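N-terminal acetyltransferase-like protein (Chaetomium thermophilum, PDB 5NNP) probably serves as the tetratricopeptide-repeat auxiliary subunit of a NatA-type N-terminal acetyltransferase, the helical scaffold that holds the catalytic subunit. Local coordinates at residues A11-T16 against A33-K38; H43-S48 against T72-S77; M49-L54 against F64-E69; C80-G85 against K99-A104. All blocks are in the same frame, centred on the assembly; numbering follows the deposited sequence.

Contact 1. Residues A11-T16 against A33-K38; sequences ANLFRT and AEQILK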
loop_
_atom_site.group_PDB
_atom_site.type_symbol
_atom_site.label_atom_id
_atom_site.label_comp_id
_atom_site.label_asym_id
_atom_site.label_seq_id
_atom_site.Cartn_x
_atom_site.Cartn_y
_atom_site.Cartn_z
ATOM N N ALA A 11 43.077 -28.779 8.955
ATOM C CA ALA A 11 41.698 -29.224 9.105
ATOM C C ALA A 11 41.036 -28.516 10.281
ATOM O O ALA A 11 39.926 -27.994 10.158
ATOM C CB ALA A 11 41.644 -30.731 9.286
ATOM N N ASN A 12 41.732 -28.491 11.415
ATOM C CA ASN A 12 41.253 -27.776 12.593
ATOM C C ASN A 12 41.399 -26.261 12.434
ATOM O O ASN A 12 40.657 -25.488 13.041
ATOM C CB ASN A 12 41.998 -28.248 13.849
ATOM C CG ASN A 12 41.730 -29.706 14.172
ATOM O OD1 ASN A 12 40.715 -30.040 14.787
ATOM N ND2 ASN A 12 42.640 -30.582 13.761
ATOM N N LEU A 13 42.360 -25.843 11.616
ATOM C CA LEU A 13 42.584 -24.425 11.352
ATOM C C LEU A 13 41.442 -23.848 10.493
ATOM O O LEU A 13 41.039 -22.689 10.657
ATOM C CB LEU A 13 43.944 -24.229 10.673
ATOM C CG LEU A 13 44.627 -22.856 10.701
ATOM C CD1 LEU A 13 43.828 -21.837 9.913
ATOM C CD2 LEU A 13 44.860 -22.372 12.116
ATOM N N PHE A 14 40.917 -24.671 9.587
ATOM C CA PHE A 14 39.759 -24.293 8.787
ATOM C C PHE A 14 38.552 -24.006 9.684
ATOM O O PHE A 14 37.778 -23.085 9.422
ATOM C CB PHE A 14 39.428 -25.395 7.777
ATOM C CG PHE A 14 38.276 -25.060 6.862
ATOM C CD1 PHE A 14 38.458 -24.217 5.776
ATOM C CD2 PHE A 14 37.011 -25.596 7.084
ATOM C CE1 PHE A 14 37.404 -23.909 4.940
ATOM C CE2 PHE A 14 35.954 -25.291 6.249
ATOM C CZ PHE A 14 36.153 -24.448 5.176
ATOM N N ARG A 15 38.408 -24.792 10.747
ATOM C CA ARG A 15 37.330 -24.604 11.715
ATOM C C ARG A 15 37.470 -23.287 12.478
ATOM O O ARG A 15 36.470 -22.661 12.845
ATOM C CB ARG A 15 37.286 -25.772 12.709
ATOM C CG ARG A 15 36.711 -27.064 12.141
ATOM C CD ARG A 15 36.607 -28.153 13.207
ATOM N NE ARG A 15 36.206 -29.440 12.642
ATOM C CZ ARG A 15 37.046 -30.438 12.375
ATOM N NH1 ARG A 15 38.343 -30.309 12.630
ATOM N NH2 ARG A 15 36.586 -31.571 11.861
ATOM N N THR A 16 38.709 -22.869 12.723
ATOM C CA THR A 16 38.947 -21.643 13.482
ATOM C C THR A 16 38.760 -20.425 12.574
ATOM O O THR A 16 38.728 -19.288 13.040
ATOM C CB THR A 16 40.356 -21.621 14.139
ATOM O OG1 THR A 16 41.368 -21.596 13.129
ATOM C CG2 THR A 16 40.562 -22.850 15.016
ATOM N N ALA A 33 43.306 -18.164 7.815
ATOM C CA ALA A 33 43.094 -18.697 6.468
ATOM C C ALA A 33 44.329 -18.529 5.589
ATOM O O ALA A 33 44.650 -19.401 4.784
ATOM C CB ALA A 33 41.891 -18.033 5.811
ATOM N N GLU A 34 45.026 -17.410 5.749
ATOM C CA GLU A 34 46.224 -17.151 4.959
ATOM C C GLU A 34 47.315 -18.175 5.231
ATOM O O GLU A 34 48.175 -18.403 4.382
ATOM C CB GLU A 34 46.760 -15.747 5.227
ATOM C CG GLU A 34 47.154 -15.013 3.960
ATOM C CD GLU A 34 45.984 -14.855 3.000
ATOM O OE1 GLU A 34 44.822 -14.918 3.458
ATOM O OE2 GLU A 34 46.224 -14.673 1.786
ATOM N N GLN A 35 47.282 -18.791 6.410
ATOM C CA GLN A 35 48.260 -19.820 6.743
ATOM C C GLN A 35 47.964 -21.144 6.030
ATOM O O GLN A 35 48.868 -21.944 5.793
ATOM C CB GLN A 35 48.324 -20.045 8.252
ATOM C CG GLN A 35 49.577 -20.796 8.682
ATOM C CD GLN A 35 49.622 -21.069 10.170
ATOM O OE1 GLN A 35 48.652 -20.811 10.887
ATOM N NE2 GLN A 35 50.749 -21.594 10.644
ATOM N N ILE A 36 46.698 -21.376 5.690
ATOM C CA ILE A 36 46.331 -22.567 4.932
ATOM C C ILE A 36 46.666 -22.385 3.460
ATOM O O ILE A 36 47.102 -23.323 2.791
ATOM C CB ILE A 36 44.831 -22.895 5.051
ATOM C CG1 ILE A 36 44.399 -22.940 6.514
ATOM C CG2 ILE A 36 44.512 -24.210 4.355
ATOM C CD1 ILE A 36 42.953 -23.329 6.693
ATOM N N LEU A 37 46.451 -21.166 2.968
ATOM C CA LEU A 37 46.613 -20.847 1.553
ATOM C C LEU A 37 48.086 -20.715 1.136
ATOM O O LEU A 37 48.408 -20.722 -0.055
ATOM C CB LEU A 37 45.852 -19.556 1.221
ATOM C CG LEU A 37 44.321 -19.574 1.345
ATOM C CD1 LEU A 37 43.728 -18.172 1.181
ATOM C CD2 LEU A 37 43.697 -20.548 0.347
ATOM N N LYS A 38 48.981 -20.596 2.112
ATOM C CA LYS A 38 50.408 -20.531 1.818
ATOM C C LYS A 38 50.965 -21.940 1.627
ATOM O O LYS A 38 51.990 -22.125 0.974
ATOM C CB LYS A 38 51.160 -19.795 2.932
ATOM C CG LYS A 38 52.611 -19.490 2.596
ATOM C CD LYS A 38 53.284 -18.667 3.684
ATOM C CE LYS A 38 54.725 -18.351 3.319
ATOM N NZ LYS A 38 55.418 -17.615 4.409
#

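Contact 2. Residues H43-S48 against T72-S77; sequences HGDTMS and TIDMKS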
loop_
_atom_site.group_PDB
_atom_site.type_symbol
_atom_site.label_atom_id
_atom_site.label_comp_id
_atom_site.label_asym_id
_atom_site.label_seq_id
_atom_site.Cartn_x
_atom_site.Cartn_y
_atom_site.Cartn_z
ATOM N N HIS A 43 43.098 -24.433 -2.211
ATOM C CA HIS A 43 42.066 -25.031 -1.381
ATOM C C HIS A 43 40.805 -24.188 -1.476
ATOM O O HIS A 43 40.690 -23.148 -0.830
ATOM C CB HIS A 43 42.514 -25.161 0.076
ATOM C CG HIS A 43 41.632 -26.054 0.888
ATOM N ND1 HIS A 43 40.459 -25.618 1.462
ATOM C CD2 HIS A 43 41.733 -27.368 1.194
ATOM C CE1 HIS A 43 39.881 -26.622 2.096
ATOM N NE2 HIS A 43 40.637 -27.694 1.951
ATOM N N GLY A 44 39.866 -24.655 -2.292
ATOM C CA GLY A 44 38.625 -23.945 -2.559
ATOM C C GLY A 44 37.788 -23.548 -1.357
ATOM O O GLY A 44 37.346 -22.406 -1.261
ATOM N N ASP A 45 37.555 -24.486 -0.443
ATOM C CA ASP A 45 36.715 -24.206 0.714
ATOM C C ASP A 45 37.253 -23.028 1.508
ATOM O O ASP A 45 36.485 -22.197 1.990
ATOM C CB ASP A 45 36.599 -25.436 1.609
ATOM C CG ASP A 45 35.787 -26.539 0.973
ATOM O OD1 ASP A 45 35.544 -26.453 -0.246
ATOM O OD2 ASP A 45 35.399 -27.490 1.686
ATOM N N THR A 46 38.575 -22.944 1.622
ATOM C CA THR A 46 39.200 -21.851 2.350
ATOM C C THR A 46 39.087 -20.522 1.592
ATOM O O THR A 46 38.855 -19.474 2.196
ATOM C CB THR A 46 40.679 -22.164 2.650
ATOM O OG1 THR A 46 40.756 -23.328 3.483
ATOM C CG2 THR A 46 41.347 -20.995 3.369
ATOM N N MET A 47 39.241 -20.563 0.271
ATOM C CA MET A 47 39.161 -19.346 -0.521
ATOM C C MET A 47 37.775 -18.724 -0.385
ATOM O O MET A 47 37.650 -17.502 -0.259
ATOM C CB MET A 47 39.479 -19.628 -1.987
ATOM C CG MET A 47 40.799 -20.329 -2.219
ATOM S SD MET A 47 41.053 -20.674 -3.972
ATOM C CE MET A 47 40.946 -19.023 -4.653
ATOM N N SER A 48 36.747 -19.575 -0.410
ATOM C CA SER A 48 35.358 -19.145 -0.230
ATOM C C SER A 48 35.126 -18.509 1.136
ATOM O O SER A 48 34.442 -17.496 1.240
ATOM C CB SER A 48 34.396 -20.326 -0.404
ATOM O OG SER A 48 34.491 -20.893 -1.696
ATOM N N THR A 72 35.629 -22.349 -9.228
ATOM C CA THR A 72 36.291 -22.885 -10.406
ATOM C C THR A 72 37.207 -24.036 -9.990
ATOM O O THR A 72 37.235 -25.092 -10.613
ATOM C CB THR A 72 37.125 -21.812 -11.145
ATOM O OG1 THR A 72 36.258 -20.803 -11.677
ATOM C CG2 THR A 72 37.916 -22.435 -12.279
ATOM N N ILE A 73 37.959 -23.814 -8.923
ATOM C CA ILE A 73 38.919 -24.792 -8.451
ATOM C C ILE A 73 38.231 -26.051 -7.964
ATOM O O ILE A 73 38.678 -27.163 -8.255
ATOM C CB ILE A 73 39.777 -24.215 -7.328
ATOM C CG1 ILE A 73 40.783 -23.233 -7.929
ATOM C CG2 ILE A 73 40.476 -25.332 -6.575
ATOM C CD1 ILE A 73 41.472 -22.371 -6.929
ATOM N N ASP A 74 37.145 -25.866 -7.221
ATOM C CA ASP A 74 36.401 -26.979 -6.653
ATOM C C ASP A 74 34.921 -26.843 -6.988
ATOM O O ASP A 74 34.131 -26.335 -6.181
ATOM C CB ASP A 74 36.607 -27.048 -5.140
ATOM C CG ASP A 74 36.126 -28.355 -4.550
ATOM O OD1 ASP A 74 35.436 -29.118 -5.265
ATOM O OD2 ASP A 74 36.437 -28.624 -3.368
ATOM N N MET A 75 34.550 -27.308 -8.179
ATOM C CA MET A 75 33.215 -27.047 -8.712
ATOM C C MET A 75 32.162 -27.925 -8.047
ATOM O O MET A 75 30.967 -27.646 -8.141
ATOM C CB MET A 75 33.185 -27.253 -10.229
ATOM C CG MET A 75 34.296 -26.528 -10.979
ATOM S SD MET A 75 34.347 -26.947 -12.743
ATOM C CE MET A 75 32.682 -26.456 -13.209
ATOM N N LYS A 76 32.617 -28.971 -7.364
ATOM C CA LYS A 76 31.715 -29.901 -6.700
ATOM C C LYS A 76 31.635 -29.669 -5.173
ATOM O O LYS A 76 31.096 -30.503 -4.442
ATOM C CB LYS A 76 32.141 -31.348 -7.005
ATOM C CG LYS A 76 32.013 -31.737 -8.482
ATOM C CD LYS A 76 32.486 -33.178 -8.746
ATOM C CE LYS A 76 32.170 -33.637 -10.181
ATOM N NZ LYS A 76 32.679 -35.006 -10.505
ATOM N N SER A 77 32.162 -28.541 -4.695
ATOM C CA SER A 77 32.057 -28.176 -3.275
ATOM C C SER A 77 30.795 -27.380 -2.979
ATOM O O SER A 77 30.542 -26.354 -3.618
ATOM C CB SER A 77 33.270 -27.366 -2.841
ATOM O OG SER A 77 33.043 -26.743 -1.587
#

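Contact 3. Residues M49-L54 against F64-E69; sequences MKALIL and FALAKE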
loop_
_atom_site.group_PDB
_atom_site.type_symbol
_atom_site.label_atom_id
_atom_site.label_comp_id
_atom_site.label_asym_id
_atom_site.label_seq_id
_atom_site.Cartn_x
_atom_site.Cartn_y
_atom_site.Cartn_z
ATOM N N MET A 49 35.680 -19.119 2.180
ATOM C CA MET A 49 35.552 -18.591 3.536
ATOM C C MET A 49 36.214 -17.231 3.658
ATOM O O MET A 49 35.776 -16.381 4.427
ATOM C CB MET A 49 36.156 -19.557 4.549
ATOM C CG MET A 49 35.333 -20.807 4.759
ATOM S SD MET A 49 33.642 -20.381 5.193
ATOM C CE MET A 49 33.923 -19.309 6.599
ATOM N N LYS A 50 37.279 -17.036 2.892
ATOM C CA LYS A 50 37.974 -15.758 2.859
ATOM C C LYS A 50 37.154 -14.740 2.073
ATOM O O LYS A 50 37.157 -13.549 2.393
ATOM C CB LYS A 50 39.365 -15.929 2.248
ATOM C CG LYS A 50 40.144 -14.643 2.069
ATOM C CD LYS A 50 41.484 -14.926 1.403
ATOM C CE LYS A 50 42.302 -13.655 1.199
ATOM N NZ LYS A 50 43.627 -13.933 0.576
ATOM N N ALA A 51 36.451 -15.226 1.049
ATOM C CA ALA A 51 35.584 -14.398 0.218
ATOM C C ALA A 51 34.446 -13.809 1.030
ATOM O O ALA A 51 34.038 -12.677 0.792
ATOM C CB ALA A 51 35.036 -15.200 -0.943
ATOM N N LEU A 52 33.941 -14.580 1.991
ATOM C CA LEU A 52 32.888 -14.107 2.891
ATOM C C LEU A 52 33.356 -12.933 3.731
ATOM O O LEU A 52 32.697 -11.897 3.786
ATOM C CB LEU A 52 32.420 -15.222 3.822
ATOM C CG LEU A 52 31.304 -16.159 3.374
ATOM C CD1 LEU A 52 30.890 -17.053 4.540
ATOM C CD2 LEU A 52 30.121 -15.379 2.833
ATOM N N ILE A 53 34.494 -13.116 4.394
ATOM C CA ILE A 53 35.067 -12.090 5.254
ATOM C C ILE A 53 35.375 -10.825 4.465
ATOM O O ILE A 53 35.189 -9.716 4.961
ATOM C CB ILE A 53 36.345 -12.588 5.945
ATOM C CG1 ILE A 53 36.027 -13.798 6.828
ATOM C CG2 ILE A 53 36.971 -11.473 6.774
ATOM C CD1 ILE A 53 37.239 -14.411 7.514
ATOM N N LEU A 54 35.839 -10.990 3.233
ATOM C CA LEU A 54 36.089 -9.841 2.377
ATOM C C LEU A 54 34.795 -9.076 2.123
ATOM O O LEU A 54 34.758 -7.844 2.239
ATOM C CB LEU A 54 36.721 -10.279 1.057
ATOM C CG LEU A 54 38.150 -10.813 1.164
ATOM C CD1 LEU A 54 38.651 -11.248 -0.197
ATOM C CD2 LEU A 54 39.070 -9.764 1.763
ATOM N N PHE A 64 33.770 -11.254 -4.810
ATOM C CA PHE A 64 33.128 -11.949 -5.925
ATOM C C PHE A 64 34.136 -12.586 -6.860
ATOM O O PHE A 64 33.933 -13.701 -7.336
ATOM C CB PHE A 64 32.226 -10.999 -6.720
ATOM C CG PHE A 64 30.779 -11.146 -6.392
ATOM C CD1 PHE A 64 30.060 -12.223 -6.874
ATOM C CD2 PHE A 64 30.140 -10.222 -5.574
ATOM C CE1 PHE A 64 28.721 -12.372 -6.558
ATOM C CE2 PHE A 64 28.800 -10.359 -5.253
ATOM C CZ PHE A 64 28.088 -11.434 -5.742
ATOM N N ALA A 65 35.216 -11.868 -7.141
ATOM C CA ALA A 65 36.280 -12.415 -7.972
ATOM C C ALA A 65 36.854 -13.664 -7.312
ATOM O O ALA A 65 37.095 -14.674 -7.978
ATOM C CB ALA A 65 37.364 -11.383 -8.199
ATOM N N LEU A 66 37.042 -13.589 -5.993
ATOM C CA LEU A 66 37.633 -14.682 -5.224
ATOM C C LEU A 66 36.697 -15.879 -5.092
ATOM O O LEU A 66 37.100 -17.009 -5.349
ATOM C CB LEU A 66 38.050 -14.201 -3.832
ATOM C CG LEU A 66 38.683 -15.266 -2.932
ATOM C CD1 LEU A 66 39.930 -15.846 -3.564
ATOM C CD2 LEU A 66 38.990 -14.709 -1.568
ATOM N N ALA A 67 35.458 -15.631 -4.679
ATOM C CA ALA A 67 34.464 -16.692 -4.573
ATOM C C ALA A 67 34.339 -17.427 -5.903
ATOM O O ALA A 67 34.325 -18.657 -5.951
ATOM C CB ALA A 67 33.138 -16.130 -4.152
ATOM N N LYS A 68 34.290 -16.655 -6.981
ATOM C CA LYS A 68 34.116 -17.190 -8.324
ATOM C C LYS A 68 35.319 -18.047 -8.743
ATOM O O LYS A 68 35.171 -19.112 -9.359
ATOM C CB LYS A 68 33.885 -16.032 -9.303
ATOM C CG LYS A 68 33.580 -16.438 -10.727
ATOM C CD LYS A 68 32.570 -15.486 -11.350
ATOM C CE LYS A 68 33.223 -14.193 -11.806
ATOM N NZ LYS A 68 32.199 -13.264 -12.348
ATOM N N GLU A 69 36.510 -17.572 -8.395
ATOM C CA GLU A 69 37.739 -18.333 -8.588
ATOM C C GLU A 69 37.714 -19.652 -7.798
ATOM O O GLU A 69 38.253 -20.663 -8.248
ATOM C CB GLU A 69 38.949 -17.489 -8.163
ATOM C CG GLU A 69 40.274 -18.115 -8.490
ATOM C CD GLU A 69 40.418 -18.376 -9.975
ATOM O OE1 GLU A 69 40.151 -17.442 -10.763
ATOM O OE2 GLU A 69 40.786 -19.512 -10.353
#

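Contact 4. Residues C80-G85 against K99-A104; sequences CWHVYG and KAYKFA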
loop_
_atom_site.group_PDB
_atom_site.type_symbol
_atom_site.label_atom_id
_atom_site.label_comp_id
_atom_site.label_asym_id
_atom_site.label_seq_id
_atom_site.Cartn_x
_atom_site.Cartn_y
_atom_site.Cartn_z
ATOM N N CYS A 80 31.589 -23.735 -1.567
ATOM C CA CYS A 80 31.893 -22.711 -2.560
ATOM C C CYS A 80 30.610 -22.152 -3.213
ATOM O O CYS A 80 30.459 -20.937 -3.378
ATOM C CB CYS A 80 32.842 -23.262 -3.620
ATOM S SG CYS A 80 34.426 -23.882 -2.958
ATOM N N TRP A 81 29.673 -23.032 -3.551
ATOM C CA TRP A 81 28.438 -22.587 -4.179
ATOM C C TRP A 81 27.537 -21.837 -3.186
ATOM O O TRP A 81 26.957 -20.804 -3.523
ATOM C CB TRP A 81 27.711 -23.777 -4.812
ATOM C CG TRP A 81 28.416 -24.242 -6.067
ATOM C CD1 TRP A 81 29.222 -25.341 -6.202
ATOM C CD2 TRP A 81 28.410 -23.593 -7.346
ATOM N NE1 TRP A 81 29.707 -25.423 -7.485
ATOM C CE2 TRP A 81 29.226 -24.365 -8.210
ATOM C CE3 TRP A 81 27.797 -22.437 -7.846
ATOM C CZ2 TRP A 81 29.445 -24.020 -9.549
ATOM C CZ3 TRP A 81 28.017 -22.092 -9.196
ATOM C CH2 TRP A 81 28.839 -22.887 -10.023
ATOM N N HIS A 82 27.450 -22.347 -1.961
ATOM C CA HIS A 82 26.713 -21.683 -0.887
ATOM C C HIS A 82 27.207 -20.241 -0.671
ATOM O O HIS A 82 26.405 -19.312 -0.629
ATOM C CB HIS A 82 26.833 -22.497 0.401
ATOM C CG HIS A 82 25.872 -22.097 1.474
ATOM N ND1 HIS A 82 25.965 -22.573 2.769
ATOM C CD2 HIS A 82 24.801 -21.271 1.458
ATOM C CE1 HIS A 82 24.990 -22.060 3.498
ATOM N NE2 HIS A 82 24.268 -21.266 2.728
ATOM N N VAL A 83 28.521 -20.067 -0.557
ATOM C CA VAL A 83 29.140 -18.750 -0.407
ATOM C C VAL A 83 28.758 -17.809 -1.553
ATOM O O VAL A 83 28.320 -16.671 -1.337
ATOM C CB VAL A 83 30.690 -18.857 -0.343
ATOM C CG1 VAL A 83 31.327 -17.497 -0.479
ATOM C CG2 VAL A 83 31.127 -19.511 0.948
ATOM N N TYR A 84 28.944 -18.303 -2.772
ATOM C CA TYR A 84 28.602 -17.568 -3.981
ATOM C C TYR A 84 27.162 -17.028 -3.895
ATOM O O TYR A 84 26.894 -15.875 -4.225
ATOM C CB TYR A 84 28.786 -18.488 -5.194
ATOM C CG TYR A 84 29.008 -17.804 -6.533
ATOM C CD1 TYR A 84 29.941 -16.781 -6.674
ATOM C CD2 TYR A 84 28.322 -18.228 -7.676
ATOM C CE1 TYR A 84 30.158 -16.168 -7.911
ATOM C CE2 TYR A 84 28.526 -17.616 -8.910
ATOM C CZ TYR A 84 29.442 -16.592 -9.019
ATOM O OH TYR A 84 29.653 -16.002 -10.239
ATOM N N GLY A 85 26.249 -17.871 -3.427
ATOM C CA GLY A 85 24.863 -17.487 -3.245
ATOM C C GLY A 85 24.683 -16.414 -2.186
ATOM O O GLY A 85 23.988 -15.419 -2.406
ATOM N N LYS A 99 20.232 -19.710 -8.381
ATOM C CA LYS A 99 20.993 -20.656 -9.186
ATOM C C LYS A 99 22.073 -21.350 -8.369
ATOM O O LYS A 99 22.338 -22.528 -8.565
ATOM C CB LYS A 99 21.643 -19.945 -10.378
ATOM C CG LYS A 99 20.673 -19.304 -11.333
ATOM C CD LYS A 99 21.424 -18.439 -12.328
ATOM C CE LYS A 99 20.784 -18.433 -13.692
ATOM N NZ LYS A 99 19.383 -18.023 -13.616
ATOM N N ALA A 100 22.696 -20.597 -7.462
ATOM C CA ALA A 100 23.840 -21.069 -6.688
ATOM C C ALA A 100 23.404 -21.884 -5.459
ATOM O O ALA A 100 23.992 -22.925 -5.149
ATOM C CB ALA A 100 24.709 -19.883 -6.275
ATOM N N TYR A 101 22.375 -21.414 -4.762
ATOM C CA TYR A 101 21.777 -22.197 -3.685
ATOM C C TYR A 101 21.293 -23.559 -4.191
ATOM O O TYR A 101 21.509 -24.593 -3.548
ATOM C CB TYR A 101 20.613 -21.440 -3.054
ATOM C CG TYR A 101 21.008 -20.520 -1.931
ATOM C CD1 TYR A 101 21.447 -19.225 -2.175
ATOM C CD2 TYR A 101 20.934 -20.946 -0.611
ATOM C CE1 TYR A 101 21.800 -18.383 -1.130
ATOM C CE2 TYR A 101 21.288 -20.116 0.435
ATOM C CZ TYR A 101 21.717 -18.841 0.178
ATOM O OH TYR A 101 22.057 -18.032 1.247
ATOM N N LYS A 102 20.640 -23.549 -5.352
ATOM C CA LYS A 102 20.067 -24.758 -5.945
ATOM C C LYS A 102 21.114 -25.849 -6.200
ATOM O O LYS A 102 20.864 -27.041 -5.987
ATOM C CB LYS A 102 19.363 -24.404 -7.251
ATOM C CG LYS A 102 18.313 -25.380 -7.673
ATOM C CD LYS A 102 17.150 -24.668 -8.353
ATOM C CE LYS A 102 17.593 -24.006 -9.633
ATOM N NZ LYS A 102 16.400 -23.536 -10.371
ATOM N N PHE A 103 22.289 -25.432 -6.662
ATOM C CA PHE A 103 23.357 -26.370 -6.973
ATOM C C PHE A 103 24.040 -26.849 -5.687
ATOM O O PHE A 103 24.351 -28.046 -5.529
ATOM C CB PHE A 103 24.367 -25.732 -7.926
ATOM C CG PHE A 103 25.246 -26.728 -8.629
ATOM C CD1 PHE A 103 24.701 -27.648 -9.519
ATOM C CD2 PHE A 103 26.611 -26.743 -8.406
ATOM C CE1 PHE A 103 25.501 -28.574 -10.191
ATOM C CE2 PHE A 103 27.423 -27.660 -9.057
ATOM C CZ PHE A 103 26.870 -28.585 -9.958
ATOM N N ALA A 104 24.258 -25.918 -4.764
ATOM C CA ALA A 104 24.753 -26.282 -3.441
ATOM C C ALA A 104 23.866 -27.375 -2.823
ATOM O O ALA A 104 24.365 -28.394 -2.323
ATOM C CB ALA A 104 24.819 -25.059 -2.542
HETATM O O HOH W 1 22.358 -19.198 3.621
#

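Contact 1. Residues A11-T16 against A33-K38
Leu-13 and Ile-36 bury far more surface than any other pair between A11-T16 and A33-K38, and they meet as side chains sliding past each other in opposite directions. The CD1 branch of Leu-13 does the touching: it lies 3.6 Å from Ile-36 CG1 and 3.7 Å from Ile-36 CD1. With CG anti to the backbone N (chi1 -160°), Leu-13 extends toward helix 26-37. Ile-36 has its chain straight at chi2 (-177°), which carries CD1 across to the backbone of the first helix, where it ends 3.8 Å from Phe-14 N. The same methyl lies 4.2 Å from Phe-14 CB, at the base of that side chain. At the exposed margin, Gln-35 OE1 lies 4.3 Å from Leu-13 CD2. Cutting Ile-36 back to an alanine would probably open a gap beside Leu-13 CD1 and cost Phe-14 CB this methyl contact. Phe-14 and Ala-33 both continue the packing onto the following helix 44-55. Axes 9.6 Å apart at closest approach, with N-to-C directions at 146°, describe the antiparallel helical hairpin from which tetratricopeptide-repeat superhelices are built.

Contact 2. Residues H43-S48 against T72-S77
Met-47 and Ile-73 cross at about a right angle on the close-packed side of H43-S48 and T72-S77, Met-47 SD lying 3.4 Å from Ile-73 CD1. A bend at chi3 (58°) turns Met-47 CE back, and it follows at 4.1 Å from the same methyl. Beside them, Gly-44 faces Asp-74 with no side chain of its own between them, which is compatible with the 5.6 Å approach of their CA atoms. Both segments belong to the tetratricopeptide-repeat region, where the end of helix 60-73 and a type I turn from Asp-74 to Ser-77 lead into helix 78-90. Ser-77 serves as N-cap of that helix, its OG receiving weak bonds from the N atoms of Ile-79 and Cys-80. The hydroxyl also donates across the contact to Asp-45 OD1 (2.9 Å), which it meets from above the carboxylate plane, 36° out of it. The looser side is the partly exposed margin: Asp-74 OD2 lies 3.9 Å from Asp-45 OD1, two like charges whose proximity may raise the proton affinity of either group. Helix 44-55 starts with its own cap, His-43 ND1 accepting from Thr-46 N in the ring plane at 3.3 Å.

Contact 3. Residues M49-L54 against F64-E69
Leu-66 presses against Lys-50, Ala-51 and Leu-54 inside an antiparallel helix pair of the tetratricopeptide-repeat region; the axes of 49-54 and 64-69 approach to 8.5 Å with directions at 165°. Its CB bond points toward the other helix, and CB stands 4.3 Å from Ala-51 CB. CG, placed anti to the backbone N (chi1 180°), reaches a similar distance from that same methyl. At the tip the two branches part. CD1 remains more than 5 Å from every atom of M49-L54, whereas CD2 enters the angle between three residues: it is 3.7 Å from Ala-51 N, 3.7 Å from Leu-54 CD1 and 3.8 Å from Lys-50 CG. Leu-66 crosses both Lys-50 and Leu-54 at about a right angle, so this one methyl meets the flank of the lysine chain and the end of the leucine. Lys-50 is extended beyond CG, which takes NZ past the apolar patch to a salt bridge with Glu-34 on helix 26-37. Helix 78-90 packs against both helices, Leu-87 touching Phe-64 and Ala-67, and Ile-86 touching Leu-52. Where the backbones are nearest, at Ala-51 and Ala-67, the two CB methyls meet at 3.8 Å.

Contact 4. Residues C80-G85 against K99-A104
One water is held between His-82 and Tyr-101: its oxygen lies 2.7 Å from Tyr-101 OH and 3.0 Å from His-82 NE2, in the plane of both rings. His-82 CG stands anti to the backbone N (chi1 -166°), which swings the imidazole to the tyrosine. The rings themselves form an offset edge-to-face pair, the histidine edge turned to the tyrosine face with planes at 73°. A second, T-shaped pair lies across the contact, where the edge of Phe-103 is directed at the five-membered ring of Trp-81, centroids 4.8 Å apart. Phe-103 CD2 does the touching, 3.5 Å from Trp-81 CE2, while Trp-81 NE1 donates a hydrogen bond to Met-75 O. Replacing Trp-81 by an alanine would probably leave the Phe-103 edge without its facing ring and Met-75 O without this donor. Between the aromatic pairs the helices come close, their axes 7.7 Å apart at 158°. Ala-100 CB rests 3.7 Å from Trp-81 O, and Tyr-101 CE1 lies 3.6 Å from Gly-85 C. Within the predicted TPR 78-111, Trp-81, Gly-85, Tyr-101 and Ala-104 fall at consensus positions 4, 8, 24 and 27, consistent with helices A and B of one repeat. Trp-81 and Tyr-84 pack back on Leu-71 of helix 60-73, Val-83 reaches helix 44-55, and His-82 and Tyr-101 lean on helix 112-124.

From the N terminus, contact 1 closes first, pairing helices 9-22 and 26-37 around 16 intervening residues. The chain then enters helix 44-55, whose first and second halves serve contacts 2 and 3; contact 3 closes the short connection to helix 60-73 and is nested inside the 23-residue loop that contact 2 closes. Contact 4 follows in series, pairing helices 78-90 and 94-107, so none of the four cross. Successive pairs also touch: Phe-14 packs on Thr-46 and Met-49, Leu-37 packs on Lys-50, Ser-48 meets Cys-80 and Ala-67 meets Tyr-84. Contacts 1 and 4 remain separate, their nearest atoms about 8 Å apart.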